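Local coordinates for protein cyclopenase asqI (Emericella nidulans, PDB 5YY3) that catalyses the zinc-dependent conversion of 4'-methoxycyclopenin into 4'-methoxyviridicatin, with release of methyl isocyanate, in aspoquinolone biosynthesis, at residues Phe494-Asp499 / His505-Met510; Ser229-Leu234 / Glu569-Val574. All coordinates share one frame; numbering follows the deposited sequence.

From the N terminus, the chain first reaches Ser229-Leu234, at the end of helix 210-231 in the hemocyanin-like metal-binding domain. Its partner, Glu569-Val574, follows after 334 intervening residues, at the start of strand 571-580 in the Ig-like domain; interaction 2 closes this long loop. Nested inside it, interaction 1 closes a short turn where strand 487-497 folds back on strand 508-517. The centres of the two contacts lie about 12 Å apart. Strands 487-497 and 571-580 are neighbours in one sheet, joined by a probable hydrogen bond from Val574 N to Ala496 O (2.9 Å), so the hairpin of interaction 1 is coupled directly to the strand that meets the helix in interaction 2.

Interaction 1 (Phe494-Asp499 / His505-Met510); sequences FIAAED and HSWIEM
Phe494, Ile495 and Trp507 bury the most surface where strand 487-497 turns back along strand 508-517 as an antiparallel beta hairpin within the hemocyanin-type Ig-like domain. Ile495 and Ile508 form the hydrogen-bonded pair: Ile508 N donates to Ile495 O at 2.7 Å, nearly straight at the hydrogen, and Ile495 N returns a bond to Ile508 O at 2.9 Å. Ile495 places CG1 between its backbone N and carbonyl carbon (chi1 67°), which sends it across the Met510 side chain at a slant, with CG1 3.7 Å from Met510 CG and CD1 against the sulfur. On the other face, in the adjoining non-hydrogen-bonded pair, Glu509 CG lies over one face of the Phe494 ring in a CH-pi contact, 4.2 Å from the centroid and displaced toward the rim, with carboxylate and ring planes 21° apart. Trp507, the residue before Ile508, turns its indole back across the partner strand. Ala496 CB makes a CH-pi contact over the six-membered ring of Trp507, 3.4 Å from its centroid and only 10° off the normal, while Phe494 CB comes within 3.5 Å of Trp507 CE3. A water links the end of strand 487-497 to the 3-10 turn at His505-Ser506, accepting from Ala497 N and donating to Ser506 O. Phe606 stacks on Trp507 and meets Phe494 edge-to-face. Strand 571-580 pairs along the other edge of strand 487-497, and helix 210-231 packs against Ile508 and Met510.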
ATOM      1  N   PHE A 494      30.751  13.772  -8.845  1.00 21.80           N
ATOM      2  CA  PHE A 494      29.298  13.774  -8.840  1.00 19.65           C
ATOM      3  C   PHE A 494      28.757  12.339  -8.799  1.00 24.78           C
ATOM      4  O   PHE A 494      29.409  11.399  -9.287  1.00 23.31           O
ATOM      5  CB  PHE A 494      28.747  14.479 -10.084  1.00 21.57           C
ATOM      6  CG  PHE A 494      28.984  15.974 -10.122  1.00 23.78           C
ATOM      7  CD1 PHE A 494      30.212  16.490 -10.526  1.00 21.76           C
ATOM      8  CD2 PHE A 494      27.952  16.863  -9.814  1.00 21.89           C
ATOM      9  CE1 PHE A 494      30.426  17.864 -10.586  1.00 22.68           C
ATOM     10  CE2 PHE A 494      28.150  18.240  -9.877  1.00 26.05           C
ATOM     11  CZ  PHE A 494      29.393  18.747 -10.264  1.00 25.67           C
ATOM     12  N   ILE A 495      27.567  12.167  -8.223  1.00 23.26           N
ATOM     13  CA  ILE A 495      26.838  10.907  -8.339  1.00 23.80           C
ATOM     14  C   ILE A 495      25.422  11.151  -8.842  1.00 24.30           C
ATOM     15  O   ILE A 495      24.898  12.262  -8.772  1.00 22.08           O
ATOM     16  CB  ILE A 495      26.761  10.138  -7.001  1.00 23.27           C
ATOM     17  CG1 ILE A 495      25.889  10.901  -5.982  1.00 19.67           C
ATOM     18  CG2 ILE A 495      28.183   9.806  -6.479  1.00 17.81           C
ATOM     19  CD1 ILE A 495      25.757  10.199  -4.628  1.00 18.51           C
ATOM     20  N   ALA A 496      24.809  10.092  -9.353  1.00 23.56           N
ATOM     21  CA  ALA A 496      23.464  10.156  -9.881  1.00 22.33           C
ATOM     22  C   ALA A 496      22.832   8.779  -9.761  1.00 24.12           C
ATOM     23  O   ALA A 496      23.496   7.769  -9.995  1.00 22.88           O
ATOM     24  CB  ALA A 496      23.470  10.622 -11.315  1.00 20.80           C
ATOM     25  N   ALA A 497      21.571   8.741  -9.338  1.00 22.18           N
ATOM     26  CA  ALA A 497      20.773   7.524  -9.432  1.00 25.95           C
ATOM     27  C   ALA A 497      20.854   7.031 -10.872  1.00 23.34           C
ATOM     28  O   ALA A 497      20.688   7.821 -11.805  1.00 23.37           O
ATOM     29  CB  ALA A 497      19.303   7.790  -9.015  1.00 20.09           C
ATOM     30  N   GLU A 498      21.122   5.742 -11.057  1.00 26.84           N
ATOM     31  CA  GLU A 498      21.322   5.208 -12.406  1.00 28.14           C
ATOM     32  C   GLU A 498      20.186   5.560 -13.390  1.00 29.41           C
ATOM     33  O   GLU A 498      20.438   5.775 -14.572  1.00 27.72           O
ATOM     34  CB  GLU A 498      21.507   3.693 -12.348  1.00 25.20           C
ATOM     35  CG  GLU A 498      22.028   3.092 -13.666  1.00 33.66           C
ATOM     36  CD  GLU A 498      22.415   1.611 -13.552  1.00 39.89           C
ATOM     37  OE1 GLU A 498      23.142   1.251 -12.600  1.00 45.22           O
ATOM     38  OE2 GLU A 498      21.999   0.806 -14.415  1.00 50.13           O
ATOM     39  N   ASP A 499      18.946   5.618 -12.911  1.00 24.96           N
ATOM     40  CA  ASP A 499      17.809   5.940 -13.784  1.00 29.09           C
ATOM     41  C   ASP A 499      17.825   7.391 -14.257  1.00 28.12           C
ATOM     42  O   ASP A 499      17.382   7.693 -15.370  1.00 29.15           O
ATOM     43  CB  ASP A 499      16.475   5.660 -13.074  1.00 26.58           C
ATOM     44  CG  ASP A 499      16.225   4.180 -12.872  1.00 29.61           C
ATOM     45  OD1 ASP A 499      16.632   3.396 -13.755  1.00 32.51           O
ATOM     46  OD2 ASP A 499      15.627   3.799 -11.834  1.00 35.34           O
ATOM     47  N   HIS A 505      20.805  17.753 -14.586  1.00 25.19           N
ATOM     48  CA  HIS A 505      20.428  18.402 -13.339  1.00 23.37           C
ATOM     49  C   HIS A 505      20.148  17.404 -12.242  1.00 25.47           C
ATOM     50  O   HIS A 505      19.890  17.795 -11.102  1.00 25.00           O
ATOM     51  CB  HIS A 505      19.226  19.302 -13.591  1.00 25.15           C
ATOM     52  CG  HIS A 505      19.431  20.209 -14.759  1.00 30.44           C
ATOM     53  ND1 HIS A 505      20.036  21.438 -14.646  1.00 31.88           N
ATOM     54  CD2 HIS A 505      19.199  20.022 -16.084  1.00 27.61           C
ATOM     55  CE1 HIS A 505      20.139  21.986 -15.844  1.00 29.66           C
ATOM     56  NE2 HIS A 505      19.643  21.142 -16.731  1.00 27.27           N
ATOM     57  N   SER A 506      20.229  16.116 -12.583  1.00 23.19           N
ATOM     58  CA  SER A 506      20.052  15.060 -11.590  1.00 21.54           C
ATOM     59  C   SER A 506      21.376  14.669 -10.950  1.00 25.41           C
ATOM     60  O   SER A 506      21.400  13.914  -9.972  1.00 23.26           O
ATOM     61  CB  SER A 506      19.395  13.836 -12.214  1.00 25.56           C
ATOM     62  OG  SER A 506      18.022  14.092 -12.486  1.00 27.69           O
ATOM     63  N   TRP A 507      22.476  15.181 -11.490  1.00 20.29           N
ATOM     64  CA  TRP A 507      23.760  14.875 -10.915  1.00 20.58           C
ATOM     65  C   TRP A 507      23.957  15.662  -9.633  1.00 21.27           C
ATOM     66  O   TRP A 507      23.768  16.881  -9.595  1.00 24.16           O
ATOM     67  CB  TRP A 507      24.876  15.141 -11.925  1.00 19.41           C
ATOM     68  CG  TRP A 507      24.934  14.051 -12.921  1.00 17.52           C
ATOM     69  CD1 TRP A 507      24.236  13.975 -14.102  1.00 21.98           C
ATOM     70  CD2 TRP A 507      25.689  12.835 -12.821  1.00 18.52           C
ATOM     71  NE1 TRP A 507      24.532  12.795 -14.749  1.00 20.09           N
ATOM     72  CE2 TRP A 507      25.421  12.078 -13.984  1.00 22.00           C
ATOM     73  CE3 TRP A 507      26.580  12.321 -11.870  1.00 19.71           C
ATOM     74  CZ2 TRP A 507      26.005  10.833 -14.216  1.00 20.32           C
ATOM     75  CZ3 TRP A 507      27.161  11.072 -12.103  1.00 21.99           C
ATOM     76  CH2 TRP A 507      26.871  10.346 -13.266  1.00 21.82           C
ATOM     77  N   ILE A 508      24.320  14.928  -8.589  1.00 21.59           N
ATOM     78  CA  ILE A 508      24.541  15.451  -7.245  1.00 20.48           C
ATOM     79  C   ILE A 508      26.041  15.654  -6.973  1.00 24.41           C
ATOM     80  O   ILE A 508      26.830  14.711  -7.110  1.00 21.90           O
ATOM     81  CB  ILE A 508      23.984  14.481  -6.198  1.00 20.35           C
ATOM     82  CG1 ILE A 508      22.471  14.311  -6.355  1.00 20.08           C
ATOM     83  CG2 ILE A 508      24.386  14.907  -4.796  1.00 18.86           C
ATOM     84  CD1 ILE A 508      21.895  13.200  -5.483  1.00 23.84           C
ATOM     85  N   GLU A 509      26.438  16.867  -6.582  1.00 23.11           N
ATOM     86  CA  GLU A 509      27.839  17.143  -6.316  1.00 23.20           C
ATOM     87  C   GLU A 509      28.251  16.555  -4.977  1.00 22.30           C
ATOM     88  O   GLU A 509      27.587  16.765  -3.970  1.00 25.60           O
ATOM     89  CB  GLU A 509      28.129  18.652  -6.344  1.00 26.90           C
ATOM     90  CG  GLU A 509      29.649  18.963  -6.382  1.00 26.59           C
ATOM     91  CD  GLU A 509      29.986  20.425  -6.117  1.00 32.16           C
ATOM     92  OE1 GLU A 509      29.045  21.224  -5.991  1.00 33.13           O
ATOM     93  OE2 GLU A 509      31.193  20.777  -6.020  1.00 31.66           O
ATOM     94  N   MET A 510      29.365  15.830  -4.966  1.00 23.36           N
ATOM     95  CA  MET A 510      29.815  15.128  -3.771  1.00 18.66           C
ATOM     96  C   MET A 510      31.170  15.632  -3.276  1.00 21.77           C
ATOM     97  O   MET A 510      31.510  15.497  -2.089  1.00 22.60           O
ATOM     98  CB  MET A 510      29.877  13.623  -4.051  1.00 20.31           C
ATOM     99  CG  MET A 510      28.493  13.003  -4.320  1.00 22.06           C
ATOM    100  SD  MET A 510      27.399  13.176  -2.882  1.00 20.79           S
ATOM    101  CE  MET A 510      28.158  11.973  -1.790  1.00 19.54           C
TER
HETATM  102  O   HOH W   1      20.258  11.446  -8.958  1.00 20.80           O

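Interaction 2 (Ser229-Leu234 / Glu569-Val574); sequences SLCWSL and EGMPFV
The junction between the hemocyanin-like metal-binding domain and the Ig-like domain is bridged here by two sulfur-bearing side chains, Cys231 at the end of helix 210-231 and Met571 at the start of strand 571-580. Cys231 SG lies 3.5 Å from Met571 SD, the nearest approach of the two segments, and 4.0 Å from the terminal methyl CE. Met571 bridges the gap because its chain is fully extended: CG stands anti to the backbone N (chi1 179°), and the next two torsions are also near 180°. The backbones can therefore stay apart, with 7.5 Å between Cys231 CA and Met571 CA. At the tip of the methionine, Met571 CE comes within 4.3 Å of Leu230 CB, so the thioether meets two consecutive residues of the last helical turn. The helix finishes in a Schellman motif: Leu234 N hydrogen-bonds to Ser229 O at 3.0 Å, Ser233 N hydrogen-bonds weakly to Leu230 O, and Ser233 takes a positive phi of 65° as the C-prime residue. Phe573, two residues along the strand, adds a looser apolar contact. Phe573 CZ is 4.4 Å from Cys231 SG, which lies at the ring edge, near the ring plane. Ala497 of strand 487-497 packs against both Met571 and Phe573, while Arg645 NH1 hydrogen-bonds to Cys231 O and Arg645 makes a cation-pi contact with Trp232. Phe267 of a neighbouring subunit packs on Leu230.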
ATOM      1  N   SER A 229      13.429  10.616  -2.974  1.00 21.45           N
ATOM      2  CA  SER A 229      12.118  10.119  -3.366  1.00 20.44           C
ATOM      3  C   SER A 229      12.181   8.772  -4.122  1.00 23.73           C
ATOM      4  O   SER A 229      11.434   7.851  -3.820  1.00 21.28           O
ATOM      5  CB  SER A 229      11.406  11.162  -4.221  1.00 19.36           C
ATOM      6  OG  SER A 229      10.001  10.975  -4.153  1.00 27.82           O
ATOM      7  N   LEU A 230      13.077   8.664  -5.096  1.00 23.02           N
ATOM      8  CA  LEU A 230      13.194   7.454  -5.889  1.00 21.76           C
ATOM      9  C   LEU A 230      13.612   6.250  -5.054  1.00 26.73           C
ATOM     10  O   LEU A 230      13.277   5.108  -5.382  1.00 27.76           O
ATOM     11  CB  LEU A 230      14.199   7.663  -7.018  1.00 26.05           C
ATOM     12  CG  LEU A 230      13.618   7.796  -8.420  1.00 35.20           C
ATOM     13  CD1 LEU A 230      12.400   8.675  -8.382  1.00 31.96           C
ATOM     14  CD2 LEU A 230      14.666   8.373  -9.352  1.00 34.79           C
ATOM     15  N   CYS A 231      14.354   6.501  -3.981  1.00 21.91           N
ATOM     16  CA  CYS A 231      14.842   5.422  -3.138  1.00 22.35           C
ATOM     17  C   CYS A 231      13.679   4.685  -2.465  1.00 24.68           C
ATOM     18  O   CYS A 231      13.721   3.469  -2.264  1.00 23.02           O
ATOM     19  CB  CYS A 231      15.816   5.974  -2.098  1.00 20.62           C
ATOM     20  SG  CYS A 231      17.279   6.787  -2.821  1.00 20.72           S
ATOM     21  N   TRP A 232      12.635   5.426  -2.130  1.00 21.67           N
ATOM     22  CA  TRP A 232      11.464   4.816  -1.539  1.00 23.49           C
ATOM     23  C   TRP A 232      10.430   4.473  -2.601  1.00 23.64           C
ATOM     24  O   TRP A 232       9.314   4.079  -2.279  1.00 24.72           O
ATOM     25  CB  TRP A 232      10.859   5.747  -0.496  1.00 20.48           C
ATOM     26  CG  TRP A 232      11.785   6.041   0.625  1.00 22.32           C
ATOM     27  CD1 TRP A 232      12.543   7.165   0.794  1.00 19.91           C
ATOM     28  CD2 TRP A 232      12.052   5.200   1.754  1.00 21.82           C
ATOM     29  NE1 TRP A 232      13.260   7.080   1.966  1.00 20.04           N
ATOM     30  CE2 TRP A 232      12.978   5.885   2.574  1.00 19.32           C
ATOM     31  CE3 TRP A 232      11.594   3.933   2.156  1.00 24.29           C
ATOM     32  CZ2 TRP A 232      13.457   5.347   3.778  1.00 22.67           C
ATOM     33  CZ3 TRP A 232      12.081   3.389   3.353  1.00 19.27           C
ATOM     34  CH2 TRP A 232      12.998   4.099   4.147  1.00 21.24           C
ATOM     35  N   SER A 233      10.812   4.649  -3.861  1.00 21.52           N
ATOM     36  CA  SER A 233       9.936   4.375  -5.000  1.00 25.07           C
ATOM     37  C   SER A 233       8.729   5.304  -5.034  1.00 28.09           C
ATOM     38  O   SER A 233       7.680   4.923  -5.536  1.00 26.88           O
ATOM     39  CB  SER A 233       9.463   2.913  -4.998  1.00 25.67           C
ATOM     40  OG  SER A 233      10.490   2.045  -5.464  1.00 23.84           O
ATOM     41  N   LEU A 234       8.890   6.523  -4.516  1.00 27.41           N
ATOM     42  CA  LEU A 234       7.827   7.526  -4.551  1.00 25.93           C
ATOM     43  C   LEU A 234       7.903   8.364  -5.841  1.00 25.36           C
ATOM     44  O   LEU A 234       8.912   8.355  -6.534  1.00 28.19           O
ATOM     45  CB  LEU A 234       7.914   8.422  -3.313  1.00 29.09           C
ATOM     46  CG  LEU A 234       7.841   7.676  -1.981  1.00 29.58           C
ATOM     47  CD1 LEU A 234       8.006   8.621  -0.799  1.00 22.76           C
ATOM     48  CD2 LEU A 234       6.522   6.945  -1.894  1.00 25.90           C
ATOM     49  N   GLU A 569      18.065  -3.648  -0.780  1.00 22.17           N
ATOM     50  CA  GLU A 569      18.771  -4.566  -1.661  1.00 24.84           C
ATOM     51  C   GLU A 569      20.009  -3.955  -2.312  1.00 30.10           C
ATOM     52  O   GLU A 569      20.754  -4.660  -2.989  1.00 28.82           O
ATOM     53  CB  GLU A 569      17.835  -5.071  -2.761  1.00 25.14           C
ATOM     54  CG  GLU A 569      17.535  -4.059  -3.850  1.00 24.53           C
ATOM     55  CD  GLU A 569      16.224  -3.313  -3.637  1.00 25.51           C
ATOM     56  OE1 GLU A 569      15.727  -3.216  -2.479  1.00 22.31           O
ATOM     57  OE2 GLU A 569      15.691  -2.801  -4.650  1.00 30.95           O
ATOM     58  N   GLY A 570      20.218  -2.647  -2.127  1.00 28.12           N
ATOM     59  CA  GLY A 570      21.365  -1.957  -2.704  1.00 24.70           C
ATOM     60  C   GLY A 570      21.021  -1.260  -4.009  1.00 29.40           C
ATOM     61  O   GLY A 570      20.886  -1.904  -5.051  1.00 28.70           O
ATOM     62  N   MET A 571      20.882   0.061  -3.960  1.00 29.49           N
ATOM     63  CA  MET A 571      20.412   0.818  -5.114  1.00 23.50           C
ATOM     64  C   MET A 571      21.576   1.255  -5.989  1.00 27.32           C
ATOM     65  O   MET A 571      22.584   1.752  -5.490  1.00 25.63           O
ATOM     66  CB  MET A 571      19.600   2.022  -4.653  1.00 23.32           C
ATOM     67  CG  MET A 571      19.065   2.900  -5.766  1.00 22.38           C
ATOM     68  SD  MET A 571      18.073   4.224  -5.059  1.00 23.80           S
ATOM     69  CE  MET A 571      17.735   5.262  -6.495  1.00 21.04           C
ATOM     70  N   PRO A 572      21.449   1.059  -7.307  1.00 32.21           N
ATOM     71  CA  PRO A 572      22.577   1.399  -8.186  1.00 27.86           C
ATOM     72  C   PRO A 572      22.708   2.898  -8.458  1.00 27.34           C
ATOM     73  O   PRO A 572      21.745   3.569  -8.820  1.00 21.56           O
ATOM     74  CB  PRO A 572      22.272   0.612  -9.476  1.00 24.62           C
ATOM     75  CG  PRO A 572      20.819   0.337  -9.435  1.00 38.20           C
ATOM     76  CD  PRO A 572      20.422   0.249  -7.986  1.00 30.93           C
ATOM     77  N   PHE A 573      23.921   3.412  -8.260  1.00 24.55           N
ATOM     78  CA  PHE A 573      24.248   4.795  -8.594  1.00 22.07           C
ATOM     79  C   PHE A 573      25.456   4.823  -9.516  1.00 23.71           C
ATOM     80  O   PHE A 573      26.164   3.834  -9.650  1.00 24.04           O
ATOM     81  CB  PHE A 573      24.535   5.612  -7.333  1.00 23.26           C
ATOM     82  CG  PHE A 573      23.304   6.023  -6.579  1.00 21.13           C
ATOM     83  CD1 PHE A 573      22.521   5.076  -5.928  1.00 22.89           C
ATOM     84  CD2 PHE A 573      22.941   7.362  -6.493  1.00 22.73           C
ATOM     85  CE1 PHE A 573      21.383   5.447  -5.215  1.00 22.99           C
ATOM     86  CE2 PHE A 573      21.806   7.740  -5.787  1.00 23.25           C
ATOM     87  CZ  PHE A 573      21.017   6.767  -5.143  1.00 19.19           C
ATOM     88  N   VAL A 574      25.698   5.955 -10.155  1.00 25.54           N
ATOM     89  CA  VAL A 574      26.908   6.107 -10.950  1.00 23.46           C
ATOM     90  C   VAL A 574      27.755   7.233 -10.370  1.00 24.91           C
ATOM     91  O   VAL A 574      27.226   8.289 -10.006  1.00 25.10           O
ATOM     92  CB  VAL A 574      26.582   6.402 -12.428  1.00 22.58           C
ATOM     93  CG1 VAL A 574      27.860   6.690 -13.217  1.00 21.04           C
ATOM     94  CG2 VAL A 574      25.814   5.235 -13.040  1.00 27.13           C
TER